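Local structure of cytochrome P450 (Picrophilus torridus, 2RFB) at residues Q233-R238 and V259-A264; V24-K29 and F288-H293. The protein probably acts as a heme-dependent monooxygenase, using molecular oxygen to oxidise an organic substrate by placing one of its oxygen atoms there. All blocks are in the same frame, centred on the assembly; numbering follows the deposited sequence.

Contact 1. Residues Q233-R238 and V259-A264; sequences QFLPHR and VYLGSA. With HEM (protoporphyrin IX containing Fe), chain G.
With CG between its own backbone N and carbonyl carbon (chi1 65°), Phe-234 points the same way as Tyr-260, whose CG lies anti to its carbonyl carbon (chi1 -67°), and the two rings meet obliquely. Phe-234 CB, placed by the backbone, lies over a face of the tyrosine, 4.0 Å from the Tyr-260 ring centroid, in a CH-pi contact. In this cytochrome P450 fold the loop after helix 218-228 pairs with the end of strand 256-259 beside a heme propionate. A single antiparallel, hydrogen-bonded bridge joins Leu-235 to Val-259: Leu-235 N donates to Val-259 O at 2.9 Å, and the return bond is weak. Two residues earlier, Gln-233 O receives the starting turn of helix 261-264, taking a nearly straight bond from Gly-262 N (3.2 Å), a weak one from Leu-261 N, and a water that in turn accepts from Ser-263 N. On the heme side, Leu-261 CD1 touches both Leu-235 CG (4.1 Å) and the heme methyl CMA (3.6 Å). Arg-238 meets the A-ring propionate edge-on, the carboxyl carbon lying in its guanidinium plane; NH1 donates to O2A (2.8 Å) and NH2 to O1A (3.1 Å).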
ATOM      1  N   GLN A 233       1.489   4.907  -8.400  1.00 65.05           N
ATOM      2  CA  GLN A 233       2.223   5.661  -9.406  1.00 65.02           C
ATOM      3  C   GLN A 233       2.428   7.116  -9.078  1.00 65.43           C
ATOM      4  O   GLN A 233       3.452   7.713  -9.473  1.00 66.24           O
ATOM      5  CB  GLN A 233       1.561   5.490 -10.780  1.00 65.12           C
ATOM      6  CG  GLN A 233       1.668   4.061 -11.344  1.00 65.47           C
ATOM      7  CD  GLN A 233       3.094   3.746 -11.786  1.00 66.80           C
ATOM      8  OE1 GLN A 233       3.600   4.337 -12.756  1.00 67.59           O
ATOM      9  NE2 GLN A 233       3.757   2.841 -11.064  1.00 63.57           N
ATOM     10  N   PHE A 234       1.436   7.721  -8.406  1.00 65.96           N
ATOM     11  CA  PHE A 234       1.558   9.105  -7.928  1.00 64.57           C
ATOM     12  C   PHE A 234       0.741   9.355  -6.672  1.00 65.87           C
ATOM     13  O   PHE A 234      -0.149   8.581  -6.341  1.00 66.73           O
ATOM     14  CB  PHE A 234       1.255  10.121  -9.023  1.00 63.61           C
ATOM     15  CG  PHE A 234      -0.171  10.112  -9.533  1.00 61.91           C
ATOM     16  CD1 PHE A 234      -1.145  10.915  -8.951  1.00 59.08           C
ATOM     17  CD2 PHE A 234      -0.533   9.325 -10.639  1.00 60.04           C
ATOM     18  CE1 PHE A 234      -2.477  10.963  -9.458  1.00 59.52           C
ATOM     19  CE2 PHE A 234      -1.822   9.365 -11.130  1.00 60.02           C
ATOM     20  CZ  PHE A 234      -2.821  10.186 -10.513  1.00 59.19           C
ATOM     21  N   LEU A 235       1.103  10.411  -5.930  1.00 66.57           N
ATOM     22  CA  LEU A 235       0.382  10.856  -4.741  1.00 65.59           C
ATOM     23  C   LEU A 235      -0.134  12.233  -5.110  1.00 65.92           C
ATOM     24  O   LEU A 235       0.676  13.137  -5.250  1.00 67.24           O
ATOM     25  CB  LEU A 235       1.339  11.019  -3.590  1.00 62.98           C
ATOM     26  CG  LEU A 235       1.999   9.718  -3.250  1.00 63.86           C
ATOM     27  CD1 LEU A 235       3.063   9.985  -2.179  1.00 58.27           C
ATOM     28  CD2 LEU A 235       0.924   8.664  -2.749  1.00 61.69           C
ATOM     29  N   PRO A 236      -1.452  12.397  -5.266  1.00 66.05           N
ATOM     30  CA  PRO A 236      -1.984  13.710  -5.686  1.00 66.79           C
ATOM     31  C   PRO A 236      -2.154  14.759  -4.590  1.00 67.41           C
ATOM     32  O   PRO A 236      -2.355  15.943  -4.900  1.00 67.16           O
ATOM     33  CB  PRO A 236      -3.369  13.363  -6.294  1.00 66.17           C
ATOM     34  CG  PRO A 236      -3.807  12.092  -5.616  1.00 65.43           C
ATOM     35  CD  PRO A 236      -2.521  11.384  -5.101  1.00 66.64           C
ATOM     36  N   HIS A 237      -2.093  14.367  -3.324  1.00 68.53           N
ATOM     37  CA  HIS A 237      -2.523  15.321  -2.290  1.00 69.95           C
ATOM     38  C   HIS A 237      -1.371  15.923  -1.498  1.00 68.91           C
ATOM     39  O   HIS A 237      -1.018  15.392  -0.440  1.00 70.99           O
ATOM     40  CB  HIS A 237      -3.579  14.660  -1.378  1.00 71.56           C
ATOM     41  CG  HIS A 237      -4.856  14.321  -2.099  1.00 77.26           C
ATOM     42  ND1 HIS A 237      -5.521  15.230  -2.910  1.00 79.93           N
ATOM     43  CD2 HIS A 237      -5.563  13.165  -2.177  1.00 81.18           C
ATOM     44  CE1 HIS A 237      -6.586  14.652  -3.440  1.00 79.70           C
ATOM     45  NE2 HIS A 237      -6.644  13.407  -3.001  1.00 82.67           N
ATOM     46  N   ARG A 238      -0.717  16.948  -2.049  1.00 66.38           N
ATOM     47  CA  ARG A 238       0.204  17.804  -1.283  1.00 63.73           C
ATOM     48  C   ARG A 238      -0.162  19.203  -1.653  1.00 62.39           C
ATOM     49  O   ARG A 238      -0.556  19.457  -2.780  1.00 61.54           O
ATOM     50  CB  ARG A 238       1.683  17.604  -1.607  1.00 62.63           C
ATOM     51  CG  ARG A 238       2.326  16.245  -1.187  1.00 63.96           C
ATOM     52  CD  ARG A 238       2.052  15.924   0.232  1.00 60.14           C
ATOM     53  NE  ARG A 238       2.991  15.023   0.890  1.00 60.83           N
ATOM     54  CZ  ARG A 238       2.852  13.698   1.001  1.00 60.51           C
ATOM     55  NH1 ARG A 238       1.860  13.021   0.381  1.00 60.77           N
ATOM     56  NH2 ARG A 238       3.738  13.024   1.697  1.00 56.26           N
ATOM     57  N   VAL A 259       3.154  14.316  -7.099  1.00 63.93           N
ATOM     58  CA  VAL A 259       4.462  13.763  -7.033  1.00 64.45           C
ATOM     59  C   VAL A 259       4.365  12.323  -7.612  1.00 65.18           C
ATOM     60  O   VAL A 259       3.484  11.528  -7.198  1.00 65.12           O
ATOM     61  CB  VAL A 259       4.819  13.853  -5.545  1.00 64.71           C
ATOM     62  CG1 VAL A 259       5.197  12.586  -4.970  1.00 65.29           C
ATOM     63  CG2 VAL A 259       5.796  15.017  -5.267  1.00 65.04           C
ATOM     64  N   TYR A 260       5.210  12.026  -8.616  1.00 64.43           N
ATOM     65  CA  TYR A 260       5.130  10.788  -9.357  1.00 63.66           C
ATOM     66  C   TYR A 260       6.197   9.804  -8.970  1.00 64.13           C
ATOM     67  O   TYR A 260       7.308   9.936  -9.404  1.00 64.41           O
ATOM     68  CB  TYR A 260       5.170  11.046 -10.847  1.00 63.20           C
ATOM     69  CG  TYR A 260       3.938  11.772 -11.359  1.00 62.56           C
ATOM     70  CD1 TYR A 260       3.735  13.100 -11.072  1.00 59.64           C
ATOM     71  CD2 TYR A 260       2.982  11.117 -12.145  1.00 63.19           C
ATOM     72  CE1 TYR A 260       2.617  13.764 -11.540  1.00 63.36           C
ATOM     73  CE2 TYR A 260       1.830  11.781 -12.622  1.00 59.19           C
ATOM     74  CZ  TYR A 260       1.662  13.083 -12.315  1.00 61.76           C
ATOM     75  OH  TYR A 260       0.572  13.777 -12.782  1.00 64.04           O
ATOM     76  N   LEU A 261       5.813   8.778  -8.210  1.00 64.66           N
ATOM     77  CA  LEU A 261       6.749   7.828  -7.594  1.00 65.80           C
ATOM     78  C   LEU A 261       7.309   6.877  -8.634  1.00 66.79           C
ATOM     79  O   LEU A 261       8.501   6.544  -8.623  1.00 65.85           O
ATOM     80  CB  LEU A 261       6.033   6.965  -6.519  1.00 64.47           C
ATOM     81  CG  LEU A 261       5.280   7.750  -5.440  1.00 65.04           C
ATOM     82  CD1 LEU A 261       4.618   6.771  -4.452  1.00 62.68           C
ATOM     83  CD2 LEU A 261       6.155   8.815  -4.682  1.00 58.61           C
ATOM     84  N   GLY A 262       6.427   6.422  -9.520  1.00 66.16           N
ATOM     85  CA  GLY A 262       6.842   5.479 -10.510  1.00 67.04           C
ATOM     86  C   GLY A 262       7.874   6.109 -11.408  1.00 67.32           C
ATOM     87  O   GLY A 262       8.902   5.506 -11.745  1.00 68.24           O
ATOM     88  N   SER A 263       7.595   7.330 -11.789  1.00 66.51           N
ATOM     89  CA  SER A 263       8.464   8.077 -12.659  1.00 67.65           C
ATOM     90  C   SER A 263       9.807   8.388 -11.964  1.00 68.06           C
ATOM     91  O   SER A 263      10.874   8.253 -12.591  1.00 67.87           O
ATOM     92  CB  SER A 263       7.729   9.328 -13.127  1.00 68.00           C
ATOM     93  OG  SER A 263       8.538  10.110 -13.974  1.00 71.96           O
ATOM     94  N   ALA A 264       9.768   8.734 -10.672  1.00 67.49           N
ATOM     95  CA  ALA A 264      11.012   8.998  -9.916  1.00 66.61           C
ATOM     96  C   ALA A 264      11.881   7.753  -9.786  1.00 66.03           C
ATOM     97  O   ALA A 264      13.124   7.856  -9.754  1.00 65.37           O
ATOM     98  CB  ALA A 264      10.731   9.562  -8.527  1.00 65.74           C
TER
HETATM   99  CHA HEM G 410       1.326   5.313   3.535  1.00 67.06           C
HETATM  100  CHB HEM G 410       2.625   2.940  -0.584  1.00 69.42           C
HETATM  101  CHC HEM G 410       1.308  -1.269   1.673  1.00 68.33           C
HETATM  102  CHD HEM G 410      -0.636   1.120   5.460  1.00 66.96           C
HETATM  103  C1A HEM G 410       1.821   5.014   2.254  1.00 67.66           C
HETATM  104  C2A HEM G 410       2.415   5.964   1.343  1.00 69.28           C
HETATM  105  C3A HEM G 410       2.765   5.273   0.211  1.00 68.04           C
HETATM  106  C4A HEM G 410       2.417   3.916   0.431  1.00 66.90           C
HETATM  107  CMA HEM G 410       3.451   5.720  -1.178  1.00 60.80           C
HETATM  108  CAA HEM G 410       2.600   7.492   1.648  1.00 66.63           C
HETATM  109  CBA HEM G 410       1.386   8.340   1.189  1.00 65.95           C
HETATM  110  CGA HEM G 410       1.800   9.762   1.446  1.00 68.71           C
HETATM  111  O1A HEM G 410       3.027  10.050   1.700  1.00 68.48           O
HETATM  112  O2A HEM G 410       0.895  10.618   1.392  1.00 68.71           O
HETATM  113  C1B HEM G 410       2.406   1.573  -0.322  1.00 69.69           C
HETATM  114  C2B HEM G 410       2.821   0.450  -1.129  1.00 70.27           C
HETATM  115  C3B HEM G 410       2.408  -0.660  -0.433  1.00 71.29           C
HETATM  116  C4B HEM G 410       1.772  -0.260   0.763  1.00 69.01           C
HETATM  117  CMB HEM G 410       3.586   0.634  -2.515  1.00 66.08           C
HETATM  118  CAB HEM G 410       2.427  -2.258  -0.607  1.00 71.76           C
HETATM  119  CBB HEM G 410       3.334  -2.958  -1.457  1.00 75.81           C
HETATM  120  C1C HEM G 410       0.722  -1.099   2.977  1.00 68.52           C
HETATM  121  C2C HEM G 410       0.260  -2.044   4.020  1.00 69.16           C
HETATM  122  C3C HEM G 410      -0.276  -1.309   5.026  1.00 67.58           C
HETATM  123  C4C HEM G 410      -0.207   0.052   4.669  1.00 64.98           C
HETATM  124  CMC HEM G 410       0.298  -3.637   4.104  1.00 64.27           C
HETATM  125  CAC HEM G 410      -0.866  -1.833   6.396  1.00 68.13           C
HETATM  126  CBC HEM G 410      -2.098  -1.502   6.822  1.00 71.68           C
HETATM  127  C1D HEM G 410      -0.263   2.492   5.274  1.00 65.90           C
HETATM  128  C2D HEM G 410      -0.592   3.584   6.161  1.00 66.09           C
HETATM  129  C3D HEM G 410       0.010   4.842   5.509  1.00 67.48           C
HETATM  130  C4D HEM G 410       0.656   4.387   4.344  1.00 68.18           C
HETATM  131  CMD HEM G 410      -1.431   3.556   7.479  1.00 64.98           C
HETATM  132  CAD HEM G 410       0.019   6.352   5.927  1.00 66.98           C
HETATM  133  CBD HEM G 410       1.183   6.552   6.922  1.00 65.85           C
HETATM  134  CGD HEM G 410       1.238   7.974   7.380  1.00 66.13           C
HETATM  135  O1D HEM G 410       0.578   8.838   6.718  1.00 69.00           O
HETATM  136  O2D HEM G 410       1.928   8.253   8.406  1.00 64.53           O
HETATM  137  NA  HEM G 410       1.850   3.744   1.670  1.00 66.60           N
HETATM  138  NB  HEM G 410       1.778   1.096   0.868  1.00 68.85           N
HETATM  139  NC  HEM G 410       0.412   0.175   3.456  1.00 68.05           N
HETATM  140  ND  HEM G 410       0.486   3.011   4.191  1.00 67.06           N
HETATM  141 FE   HEM G 410       1.279   1.988   2.704  1.00 66.12          FE
HETATM  142  O   HOH W   1       4.894   8.021 -11.794  1.00 40.85           O

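Contact 2. Residues V24-K29 and F288-H293. With HEM (protoporphyrin IX containing Fe), chain G.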
ATOM      1  N   VAL A  24      10.014  17.266  -2.110  1.00 60.13           N
ATOM      2  CA  VAL A  24       8.631  17.531  -1.724  1.00 60.27           C
ATOM      3  C   VAL A  24       8.244  16.658  -0.519  1.00 61.26           C
ATOM      4  O   VAL A  24       7.850  17.174   0.507  1.00 63.68           O
ATOM      5  CB  VAL A  24       7.638  17.343  -2.941  1.00 59.70           C
ATOM      6  CG1 VAL A  24       6.211  17.131  -2.452  1.00 57.71           C
ATOM      7  CG2 VAL A  24       7.771  18.516  -3.906  1.00 52.75           C
ATOM      8  N   LEU A  25       8.370  15.344  -0.616  1.00 61.60           N
ATOM      9  CA  LEU A  25       7.918  14.467   0.496  1.00 60.97           C
ATOM     10  C   LEU A  25       8.706  14.696   1.783  1.00 61.05           C
ATOM     11  O   LEU A  25       8.173  14.537   2.846  1.00 60.80           O
ATOM     12  CB  LEU A  25       7.957  12.973   0.101  1.00 60.61           C
ATOM     13  CG  LEU A  25       7.079  12.615  -1.086  1.00 60.36           C
ATOM     14  CD1 LEU A  25       7.282  11.184  -1.536  1.00 60.11           C
ATOM     15  CD2 LEU A  25       5.654  12.820  -0.603  1.00 61.63           C
ATOM     16  N   MET A  26       9.988  15.014   1.698  1.00 61.58           N
ATOM     17  CA  MET A  26      10.773  15.226   2.937  1.00 61.95           C
ATOM     18  C   MET A  26      10.445  16.578   3.594  1.00 61.90           C
ATOM     19  O   MET A  26      10.821  16.831   4.749  1.00 61.02           O
ATOM     20  CB  MET A  26      12.280  15.194   2.640  1.00 62.63           C
ATOM     21  CG  MET A  26      12.869  13.826   2.297  1.00 63.78           C
ATOM     22  SD  MET A  26      12.930  12.729   3.746  1.00 70.71           S
ATOM     23  CE  MET A  26      14.020  13.510   4.879  1.00 64.49           C
ATOM     24  N   ASN A  27       9.775  17.473   2.857  1.00 61.87           N
ATOM     25  CA  ASN A  27       9.470  18.815   3.418  1.00 61.01           C
ATOM     26  C   ASN A  27       7.945  18.921   3.721  1.00 61.02           C
ATOM     27  O   ASN A  27       7.193  19.702   3.120  1.00 59.74           O
ATOM     28  CB  ASN A  27      10.050  19.948   2.544  1.00 59.68           C
ATOM     29  CG  ASN A  27      11.592  20.049   2.626  1.00 58.53           C
ATOM     30  OD1 ASN A  27      12.153  20.729   3.487  1.00 60.59           O
ATOM     31  ND2 ASN A  27      12.269  19.415   1.696  1.00 57.36           N
ATOM     32  N   ASP A  28       7.532  18.082   4.667  1.00 61.80           N
ATOM     33  CA  ASP A  28       6.172  18.037   5.209  1.00 64.19           C
ATOM     34  C   ASP A  28       5.617  19.380   5.710  1.00 64.75           C
ATOM     35  O   ASP A  28       4.441  19.622   5.526  1.00 66.12           O
ATOM     36  CB  ASP A  28       6.107  16.986   6.314  1.00 64.04           C
ATOM     37  CG  ASP A  28       7.136  17.230   7.373  1.00 68.76           C
ATOM     38  OD1 ASP A  28       8.301  16.869   7.194  1.00 71.75           O
ATOM     39  OD2 ASP A  28       6.802  17.850   8.403  1.00 79.69           O
ATOM     40  N   LYS A  29       6.438  20.224   6.344  1.00 65.01           N
ATOM     41  CA  LYS A  29       6.050  21.587   6.732  1.00 66.25           C
ATOM     42  C   LYS A  29       5.884  22.601   5.601  1.00 65.96           C
ATOM     43  O   LYS A  29       5.215  23.633   5.785  1.00 66.58           O
ATOM     44  CB  LYS A  29       7.052  22.210   7.738  1.00 67.06           C
ATOM     45  CG  LYS A  29       7.172  21.427   9.070  1.00 68.32           C
ATOM     46  CD  LYS A  29       8.237  22.000   9.975  1.00 65.91           C
ATOM     47  CE  LYS A  29       8.268  21.221  11.298  1.00 66.50           C
ATOM     48  NZ  LYS A  29       8.918  21.997  12.415  1.00 68.72           N
ATOM     49  N   PHE A 288       7.278   3.405  -1.549  1.00 64.70           N
ATOM     50  CA  PHE A 288       6.635   3.592  -0.242  1.00 64.81           C
ATOM     51  C   PHE A 288       6.661   5.096   0.228  1.00 65.68           C
ATOM     52  O   PHE A 288       6.321   5.412   1.406  1.00 65.02           O
ATOM     53  CB  PHE A 288       7.360   2.781   0.842  1.00 64.02           C
ATOM     54  CG  PHE A 288       7.205   1.282   0.742  1.00 64.10           C
ATOM     55  CD1 PHE A 288       5.953   0.682   0.671  1.00 65.23           C
ATOM     56  CD2 PHE A 288       8.324   0.466   0.793  1.00 64.75           C
ATOM     57  CE1 PHE A 288       5.812  -0.696   0.674  1.00 65.23           C
ATOM     58  CE2 PHE A 288       8.205  -0.905   0.788  1.00 65.61           C
ATOM     59  CZ  PHE A 288       6.930  -1.499   0.740  1.00 64.01           C
ATOM     60  N   GLY A 289       7.041   6.020  -0.658  1.00 65.15           N
ATOM     61  CA  GLY A 289       7.179   7.446  -0.229  1.00 64.66           C
ATOM     62  C   GLY A 289       8.434   7.628   0.636  1.00 65.04           C
ATOM     63  O   GLY A 289       9.361   6.786   0.604  1.00 63.57           O
ATOM     64  N   ILE A 290       8.465   8.706   1.419  1.00 64.98           N
ATOM     65  CA  ILE A 290       9.586   8.975   2.305  1.00 65.64           C
ATOM     66  C   ILE A 290       9.234  10.170   3.210  1.00 66.60           C
ATOM     67  O   ILE A 290       8.334  10.956   2.893  1.00 67.41           O
ATOM     68  CB  ILE A 290      10.902   9.212   1.509  1.00 66.26           C
ATOM     69  CG1 ILE A 290      12.113   9.224   2.460  1.00 65.07           C
ATOM     70  CG2 ILE A 290      10.836  10.490   0.677  1.00 65.84           C
ATOM     71  CD1 ILE A 290      13.423   9.528   1.767  1.00 64.38           C
ATOM     72  N   GLY A 291       9.929  10.315   4.328  1.00 66.78           N
ATOM     73  CA  GLY A 291       9.529  11.300   5.304  1.00 67.42           C
ATOM     74  C   GLY A 291       8.539  10.754   6.339  1.00 67.25           C
ATOM     75  O   GLY A 291       8.499   9.556   6.627  1.00 67.75           O
ATOM     76  N   ILE A 292       7.754  11.657   6.917  1.00 66.42           N
ATOM     77  CA  ILE A 292       6.995  11.367   8.100  1.00 64.80           C
ATOM     78  C   ILE A 292       5.802  10.526   7.719  1.00 65.57           C
ATOM     79  O   ILE A 292       5.235   9.870   8.575  1.00 65.43           O
ATOM     80  CB  ILE A 292       6.561  12.655   8.835  1.00 65.07           C
ATOM     81  CG1 ILE A 292       5.591  13.483   7.948  1.00 65.68           C
ATOM     82  CG2 ILE A 292       7.803  13.439   9.336  1.00 60.07           C
ATOM     83  CD1 ILE A 292       4.794  14.545   8.723  1.00 64.72           C
ATOM     84  N   HIS A 293       5.441  10.519   6.432  1.00 65.41           N
ATOM     85  CA  HIS A 293       4.325   9.678   5.984  1.00 65.85           C
ATOM     86  C   HIS A 293       4.818   8.392   5.327  1.00 67.01           C
ATOM     87  O   HIS A 293       4.009   7.637   4.777  1.00 66.60           O
ATOM     88  CB  HIS A 293       3.399  10.418   5.011  1.00 64.74           C
ATOM     89  CG  HIS A 293       2.589  11.495   5.654  1.00 64.38           C
ATOM     90  ND1 HIS A 293       1.479  11.220   6.421  1.00 64.45           N
ATOM     91  CD2 HIS A 293       2.735  12.849   5.662  1.00 59.13           C
ATOM     92  CE1 HIS A 293       0.978  12.364   6.880  1.00 66.51           C
ATOM     93  NE2 HIS A 293       1.702  13.361   6.408  1.00 61.20           N
TER
HETATM   94  CHA HEM G 410       1.326   5.313   3.535  1.00 67.06           C
HETATM   95  CHB HEM G 410       2.625   2.940  -0.584  1.00 69.42           C
HETATM   96  CHC HEM G 410       1.308  -1.269   1.673  1.00 68.33           C
HETATM   97  CHD HEM G 410      -0.636   1.120   5.460  1.00 66.96           C
HETATM   98  C1A HEM G 410       1.821   5.014   2.254  1.00 67.66           C
HETATM   99  C2A HEM G 410       2.415   5.964   1.343  1.00 69.28           C
HETATM  100  C3A HEM G 410       2.765   5.273   0.211  1.00 68.04           C
HETATM  101  C4A HEM G 410       2.417   3.916   0.431  1.00 66.90           C
HETATM  102  CMA HEM G 410       3.451   5.720  -1.178  1.00 60.80           C
HETATM  103  CAA HEM G 410       2.600   7.492   1.648  1.00 66.63           C
HETATM  104  CBA HEM G 410       1.386   8.340   1.189  1.00 65.95           C
HETATM  105  CGA HEM G 410       1.800   9.762   1.446  1.00 68.71           C
HETATM  106  O1A HEM G 410       3.027  10.050   1.700  1.00 68.48           O
HETATM  107  O2A HEM G 410       0.895  10.618   1.392  1.00 68.71           O
HETATM  108  C1B HEM G 410       2.406   1.573  -0.322  1.00 69.69           C
HETATM  109  C2B HEM G 410       2.821   0.450  -1.129  1.00 70.27           C
HETATM  110  C3B HEM G 410       2.408  -0.660  -0.433  1.00 71.29           C
HETATM  111  C4B HEM G 410       1.772  -0.260   0.763  1.00 69.01           C
HETATM  112  CMB HEM G 410       3.586   0.634  -2.515  1.00 66.08           C
HETATM  113  CAB HEM G 410       2.427  -2.258  -0.607  1.00 71.76           C
HETATM  114  CBB HEM G 410       3.334  -2.958  -1.457  1.00 75.81           C
HETATM  115  C1C HEM G 410       0.722  -1.099   2.977  1.00 68.52           C
HETATM  116  C2C HEM G 410       0.260  -2.044   4.020  1.00 69.16           C
HETATM  117  C3C HEM G 410      -0.276  -1.309   5.026  1.00 67.58           C
HETATM  118  C4C HEM G 410      -0.207   0.052   4.669  1.00 64.98           C
HETATM  119  CMC HEM G 410       0.298  -3.637   4.104  1.00 64.27           C
HETATM  120  CAC HEM G 410      -0.866  -1.833   6.396  1.00 68.13           C
HETATM  121  CBC HEM G 410      -2.098  -1.502   6.822  1.00 71.68           C
HETATM  122  C1D HEM G 410      -0.263   2.492   5.274  1.00 65.90           C
HETATM  123  C2D HEM G 410      -0.592   3.584   6.161  1.00 66.09           C
HETATM  124  C3D HEM G 410       0.010   4.842   5.509  1.00 67.48           C
HETATM  125  C4D HEM G 410       0.656   4.387   4.344  1.00 68.18           C
HETATM  126  CMD HEM G 410      -1.431   3.556   7.479  1.00 64.98           C
HETATM  127  CAD HEM G 410       0.019   6.352   5.927  1.00 66.98           C
HETATM  128  CBD HEM G 410       1.183   6.552   6.922  1.00 65.85           C
HETATM  129  CGD HEM G 410       1.238   7.974   7.380  1.00 66.13           C
HETATM  130  O1D HEM G 410       0.578   8.838   6.718  1.00 69.00           O
HETATM  131  O2D HEM G 410       1.928   8.253   8.406  1.00 64.53           O
HETATM  132  NA  HEM G 410       1.850   3.744   1.670  1.00 66.60           N
HETATM  133  NB  HEM G 410       1.778   1.096   0.868  1.00 68.85           N
HETATM  134  NC  HEM G 410       0.412   0.175   3.456  1.00 68.05           N
HETATM  135  ND  HEM G 410       0.486   3.011   4.191  1.00 67.06           N
HETATM  136 FE   HEM G 410       1.279   1.988   2.704  1.00 66.12          FE
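Phe-288 to His-293 is the first part of the cytochrome P450 heme-binding loop, which leads to the axial ligand Cys-295; here it packs on the end of helix 18-26 through Leu-25 and Met-26 and on the turn after it through Asp-28. Leu-25 sets CB 3.8 Å from Ile-290 CG2 and carries CD1 on to Gly-289 CA at 4.0 Å. The thioether of Met-26, on a chain folded at chi2 (-71°) and again at chi3, crosses Ile-290 obliquely; SD lies 3.8 Å from Ile-290 CD1. Gly-291 CA passes 4.3 Å from Leu-25 O. Asp-28 and Ile-292 cross at about a right angle: Asp-28 CB comes nearest, 3.7 Å from Ile-292 CD1, with CG and OD2 of the carboxylate close behind. Across the loop, His-293 turns the edge of its ring to the heme and ND1 donates an almost straight bond to O1D of the D-ring propionate (2.6 Å). The loop lies between helix 18-26 and the heme: Ile-292 and Asp-28 both touch Asn-52 at the start of helix 52-66, Phe-288 packs on helix 298-315, and Val-24 turns to strand 256-259.

In the fold
Along the chain, contact 1 is nested inside the long loop that contact 2 closes, and their centres lie about 12 Å apart on the same side of the molecule. Both reach the heme, but with different chemistry. Residues 233-238 and 259-264 meet through backbone hydrogen bonds and a bridging water as well as side-chain packing, and most of the touching residues are buried; residues 24-29 and 288-293 meet by apolar packing that runs outward to the exposed Met-26. Each contact supplies a hydrogen-bonding partner to a different propionate, and Arg-59 also bonds the heme. Helix 18-26 joins the two: Val-24 packs on Val-259, and Leu-25 lies against Arg-238 and Leu-261.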